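Local coordinates for protein nucleoporin nup120 (Schizosaccharomyces pombe, PDB 4GQ2) that serves as a structural component of the nuclear pore complex, whose nucleoporins can also dock transiently associated nuclear transport factors, at residues I166-N170 with Q171-L175; L616-F619 with Y620-I624. All coordinates share one frame; numbering follows the deposited sequence.

Contact 1. Residues I166-N170 with Q171-L175; sequences ISFLN and QKPDL
Pro173 lays its ring tip on the Phe168 ring. Pro173 CG sits over the ring centre, 3.6 Å from the centroid of Phe168 and 7° off the ring normal, so this is a CH-pi contact over the face. All six ring carbons lie at similar distances from that one atom; CD2 of Phe168 is 3.7 Å from CG of Pro173. The phenyl is buried and also touches Ile196 on strand 193-199. Were Phe168 replaced by an alanine, the Pro173 ring would probably lose its aromatic cover and a gap would open beside Ile196. Gln171 closes the turn. Gln171 N gives a weak, bent hydrogen bond to O of Ser167, 3.3 Å long. The Gln171 chain runs extended alongside that carbonyl: CG stands beside the backbone N (chi1 -61°), and Gln171 OE1 comes within 3.8 Å of Ser167 CB. The Ser167 hydroxyl is hydrogen-bonded elsewhere, to Glu207. O of Phe168 is hydrogen-bonded by Arg136. The arrangement is a helix-like turn leading into strand 173-178, the first strand of a four-stranded antiparallel sheet, as in a blade of the beta-propeller domain.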
loop_
_atom_site.group_PDB
_atom_site.type_symbol
_atom_site.label_atom_id
_atom_site.label_comp_id
_atom_site.label_asym_id
_atom_site.label_seq_id
_atom_site.Cartn_x
_atom_site.Cartn_y
_atom_site.Cartn_z
ATOM N N ILE A 166 49.086 -19.858 7.789
ATOM C CA ILE A 166 49.969 -20.832 7.154
ATOM C C ILE A 166 49.282 -22.184 6.972
ATOM O O ILE A 166 49.400 -22.800 5.912
ATOM C CB ILE A 166 51.319 -20.930 7.903
ATOM C CG1 ILE A 166 52.140 -19.660 7.637
ATOM C CG2 ILE A 166 52.101 -22.170 7.481
ATOM C CD1 ILE A 166 53.184 -19.352 8.687
ATOM N N SER A 167 48.520 -22.610 7.978
ATOM C CA SER A 167 47.771 -23.867 7.907
ATOM C C SER A 167 46.777 -23.949 6.735
ATOM O O SER A 167 46.383 -25.046 6.326
ATOM C CB SER A 167 47.064 -24.149 9.234
ATOM O OG SER A 167 46.137 -23.127 9.552
ATOM N N PHE A 168 46.392 -22.798 6.186
ATOM C CA PHE A 168 45.455 -22.744 5.056
ATOM C C PHE A 168 46.121 -23.102 3.729
ATOM O O PHE A 168 45.441 -23.332 2.729
ATOM C CB PHE A 168 44.807 -21.351 4.950
ATOM C CG PHE A 168 43.815 -21.038 6.048
ATOM C CD1 PHE A 168 43.810 -21.747 7.255
ATOM C CD2 PHE A 168 42.902 -20.006 5.888
ATOM C CE1 PHE A 168 42.903 -21.439 8.259
ATOM C CE2 PHE A 168 41.989 -19.696 6.890
ATOM C CZ PHE A 168 41.990 -20.411 8.078
ATOM N N LEU A 169 47.449 -23.139 3.712
ATOM C CA LEU A 169 48.175 -23.417 2.473
ATOM C C LEU A 169 47.984 -24.855 1.995
ATOM O O LEU A 169 47.810 -25.098 0.800
ATOM C CB LEU A 169 49.663 -23.071 2.609
ATOM C CG LEU A 169 50.015 -21.573 2.626
ATOM C CD1 LEU A 169 51.454 -21.349 3.067
ATOM C CD2 LEU A 169 49.755 -20.905 1.279
ATOM N N ASN A 170 47.968 -25.792 2.939
ATOM C CA ASN A 170 47.931 -27.218 2.628
ATOM C C ASN A 170 46.609 -27.874 2.980
ATOM O O ASN A 170 46.274 -28.941 2.454
ATOM C CB ASN A 170 49.040 -27.940 3.394
ATOM C CG ASN A 170 50.424 -27.565 2.914
ATOM O OD1 ASN A 170 50.984 -26.556 3.336
ATOM N ND2 ASN A 170 50.981 -28.373 2.010
ATOM N N GLN A 171 45.880 -27.243 3.895
ATOM C CA GLN A 171 44.652 -27.801 4.433
ATOM C C GLN A 171 43.469 -26.898 4.071
ATOM O O GLN A 171 43.612 -25.676 4.000
ATOM C CB GLN A 171 44.788 -27.971 5.953
ATOM C CG GLN A 171 45.905 -28.925 6.383
ATOM C CD GLN A 171 46.236 -28.844 7.871
ATOM O OE1 GLN A 171 46.614 -27.788 8.381
ATOM N NE2 GLN A 171 46.113 -29.972 8.569
ATOM N N LYS A 172 42.307 -27.501 3.824
ATOM C CA LYS A 172 41.120 -26.740 3.418
ATOM C C LYS A 172 40.217 -26.401 4.610
ATOM O O LYS A 172 39.650 -27.307 5.225
ATOM C CB LYS A 172 40.329 -27.494 2.340
ATOM C CG LYS A 172 39.291 -26.642 1.629
ATOM C CD LYS A 172 38.623 -27.399 0.494
ATOM C CE LYS A 172 37.614 -26.520 -0.225
ATOM N NZ LYS A 172 37.091 -27.195 -1.441
ATOM N N PRO A 173 40.078 -25.093 4.931
ATOM C CA PRO A 173 39.243 -24.658 6.053
ATOM C C PRO A 173 37.787 -25.023 5.794
ATOM O O PRO A 173 37.307 -24.888 4.666
ATOM C CB PRO A 173 39.428 -23.133 6.067
ATOM C CG PRO A 173 40.687 -22.884 5.303
ATOM C CD PRO A 173 40.678 -23.941 4.235
ATOM N N ASP A 174 37.106 -25.500 6.831
ATOM C CA ASP A 174 35.785 -26.083 6.673
ATOM C C ASP A 174 34.744 -25.475 7.622
ATOM O O ASP A 174 33.695 -25.011 7.183
ATOM C CB ASP A 174 35.867 -27.600 6.860
ATOM C CG ASP A 174 34.638 -28.318 6.345
ATOM O OD1 ASP A 174 34.253 -28.100 5.170
ATOM O OD2 ASP A 174 34.065 -29.113 7.114
ATOM N N LEU A 175 35.034 -25.486 8.917
ATOM C CA LEU A 175 34.121 -24.914 9.898
ATOM C C LEU A 175 34.853 -23.927 10.796
ATOM O O LEU A 175 36.058 -24.066 11.025
ATOM C CB LEU A 175 33.452 -26.012 10.732
ATOM C CG LEU A 175 32.543 -27.024 10.018
ATOM C CD1 LEU A 175 32.277 -28.231 10.907
ATOM C CD2 LEU A 175 31.231 -26.390 9.575
#

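Contact 2. Residues L616-F619 with Y620-I624; sequences LWVF and YDKHI
Phe619 holds CG anti to its own N (chi1 -177°), while His623 and Ile624 put CG and CG1 beside theirs. These settings bring both later side chains to the Phe619 ring from different directions. His623 comes over one face, with His623 CD2 4.2 Å from CD2 of Phe619 and offset toward the rim. The two ring planes meet at 52°, an oblique aromatic pair. Ile624 instead reaches the ring edge, where Ile624 CD1 lies in plane and 3.7 Å from CE1 of Phe619. NE2 of His623 is hydrogen-bonded to Ser599, which ties the imidazole to helix 590-605. Phe619 packs on the same helix through Ile596 and Leu600, and on Phe698 of helix 672-703. The backbone belongs to helix 612-624 in the helical domain. Four i to i+4 bonds cross the contact, including His623 N to Phe619 O at 3.0 Å; a wider pi-type turn spans 620-624. On the outer side, the extended Lys622 chain runs back over Val618. Lys622 CE lies 3.7 Å from CG1 of Val618, and Lys622 CG is 3.1 Å from O of Val618. The N of Lys622 donates to that same O of Val618 at 2.9 Å, nearly in line with the C=O bond.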
loop_
_atom_site.group_PDB
_atom_site.type_symbol
_atom_site.label_atom_id
_atom_site.label_comp_id
_atom_site.label_asym_id
_atom_site.label_seq_id
_atom_site.Cartn_x
_atom_site.Cartn_y
_atom_site.Cartn_z
ATOM N N LEU A 616 -30.227 -3.177 3.956
ATOM C CA LEU A 616 -30.004 -4.623 3.958
ATOM C C LEU A 616 -30.737 -5.316 2.812
ATOM O O LEU A 616 -30.207 -6.252 2.209
ATOM C CB LEU A 616 -30.426 -5.245 5.292
ATOM C CG LEU A 616 -29.461 -5.139 6.473
ATOM C CD1 LEU A 616 -30.168 -5.501 7.770
ATOM C CD2 LEU A 616 -28.239 -6.024 6.282
ATOM N N TRP A 617 -31.944 -4.839 2.513
ATOM C CA TRP A 617 -32.792 -5.430 1.482
ATOM C C TRP A 617 -32.279 -5.113 0.118
ATOM O O TRP A 617 -32.232 -5.990 -0.761
ATOM C CB TRP A 617 -34.233 -4.954 1.633
ATOM C CG TRP A 617 -35.208 -5.689 0.748
ATOM C CD1 TRP A 617 -35.785 -6.940 0.974
ATOM C CD2 TRP A 617 -35.761 -5.242 -0.536
ATOM N NE1 TRP A 617 -36.627 -7.286 -0.054
ATOM C CE2 TRP A 617 -36.661 -6.315 -0.992
ATOM C CE3 TRP A 617 -35.609 -4.108 -1.327
ATOM C CZ2 TRP A 617 -37.363 -6.229 -2.187
ATOM C CZ3 TRP A 617 -36.322 -4.037 -2.534
ATOM C CH2 TRP A 617 -37.179 -5.071 -2.949
ATOM N N VAL A 618 -31.889 -3.857 -0.086
ATOM C CA VAL A 618 -31.299 -3.465 -1.363
ATOM C C VAL A 618 -30.011 -4.266 -1.557
ATOM O O VAL A 618 -29.790 -4.836 -2.627
ATOM C CB VAL A 618 -31.062 -1.937 -1.465
ATOM C CG1 VAL A 618 -30.137 -1.597 -2.622
ATOM C CG2 VAL A 618 -32.388 -1.204 -1.634
ATOM N N PHE A 619 -29.204 -4.347 -0.497
ATOM C CA PHE A 619 -27.927 -5.050 -0.532
ATOM C C PHE A 619 -28.102 -6.506 -0.929
ATOM O O PHE A 619 -27.393 -7.007 -1.800
ATOM C CB PHE A 619 -27.212 -4.961 0.821
ATOM C CG PHE A 619 -25.858 -5.617 0.832
ATOM C CD1 PHE A 619 -25.731 -6.994 1.021
ATOM C CD2 PHE A 619 -24.712 -4.865 0.633
ATOM C CE1 PHE A 619 -24.486 -7.604 1.014
ATOM C CE2 PHE A 619 -23.465 -5.465 0.626
ATOM C CZ PHE A 619 -23.350 -6.836 0.822
ATOM N N TYR A 620 -29.043 -7.181 -0.271
ATOM C CA TYR A 620 -29.360 -8.568 -0.583
ATOM C C TYR A 620 -29.801 -8.698 -2.040
ATOM O O TYR A 620 -29.352 -9.598 -2.751
ATOM C CB TYR A 620 -30.445 -9.089 0.367
ATOM C CG TYR A 620 -30.974 -10.463 0.028
ATOM C CD1 TYR A 620 -30.281 -11.613 0.404
ATOM C CD2 TYR A 620 -32.173 -10.615 -0.670
ATOM C CE1 TYR A 620 -30.764 -12.878 0.089
ATOM C CE2 TYR A 620 -32.669 -11.873 -0.982
ATOM C CZ TYR A 620 -31.961 -13.000 -0.601
ATOM O OH TYR A 620 -32.449 -14.249 -0.913
ATOM N N ASP A 621 -30.671 -7.783 -2.469
ATOM C CA ASP A 621 -31.240 -7.805 -3.813
ATOM C C ASP A 621 -30.191 -7.651 -4.909
ATOM O O ASP A 621 -30.242 -8.354 -5.915
ATOM C CB ASP A 621 -32.306 -6.721 -3.972
ATOM C CG ASP A 621 -33.237 -6.991 -5.141
ATOM O OD1 ASP A 621 -34.193 -7.777 -4.967
ATOM O OD2 ASP A 621 -33.015 -6.416 -6.230
ATOM N N LYS A 622 -29.239 -6.742 -4.723
ATOM C CA LYS A 622 -28.259 -6.495 -5.775
ATOM C C LYS A 622 -27.055 -7.437 -5.736
ATOM O O LYS A 622 -26.552 -7.834 -6.789
ATOM C CB LYS A 622 -27.828 -5.019 -5.823
ATOM C CG LYS A 622 -27.353 -4.435 -4.503
ATOM C CD LYS A 622 -27.105 -2.935 -4.604
ATOM C CE LYS A 622 -26.536 -2.382 -3.302
ATOM N NZ LYS A 622 -26.475 -0.893 -3.280
ATOM N N HIS A 623 -26.620 -7.819 -4.535
ATOM C CA HIS A 623 -25.342 -8.541 -4.377
ATOM C C HIS A 623 -25.404 -9.976 -3.957
ATOM O O HIS A 623 -24.527 -10.765 -4.315
ATOM C CB HIS A 623 -24.415 -7.779 -3.440
ATOM C CG HIS A 623 -24.024 -6.422 -3.966
ATOM N ND1 HIS A 623 -23.275 -6.262 -5.078
ATOM C CD2 HIS A 623 -24.319 -5.146 -3.504
ATOM C CE1 HIS A 623 -23.095 -4.952 -5.309
ATOM N NE2 HIS A 623 -23.738 -4.268 -4.348
ATOM N N ILE A 624 -26.429 -10.345 -3.200
ATOM C CA ILE A 624 -26.522 -11.712 -2.719
ATOM C C ILE A 624 -27.445 -12.557 -3.592
ATOM O O ILE A 624 -27.011 -13.554 -4.175
ATOM C CB ILE A 624 -26.936 -11.759 -1.236
ATOM C CG1 ILE A 624 -25.853 -11.100 -0.386
ATOM C CG2 ILE A 624 -27.178 -13.193 -0.786
ATOM C CD1 ILE A 624 -26.289 -10.808 1.028
#

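How the contacts relate
Contact 1 and contact 2 belong to different parts of one chain and do not touch. Their centres are 75 Å apart, and their nearest atoms about 59 Å apart. They lie on opposite sides of the chain's centre; their own centres are about 40 Å and 37 Å from the centre of the chain. Residues 166-175 belong to the beta-propeller domain and residues 616-624 to the helical domain. The two follow in series along the chain. One is a turn that leads into a sheet; the other is a continuous helix packed against neighbouring helices. In both, a buried phenylalanine takes a later side chain over one ring face.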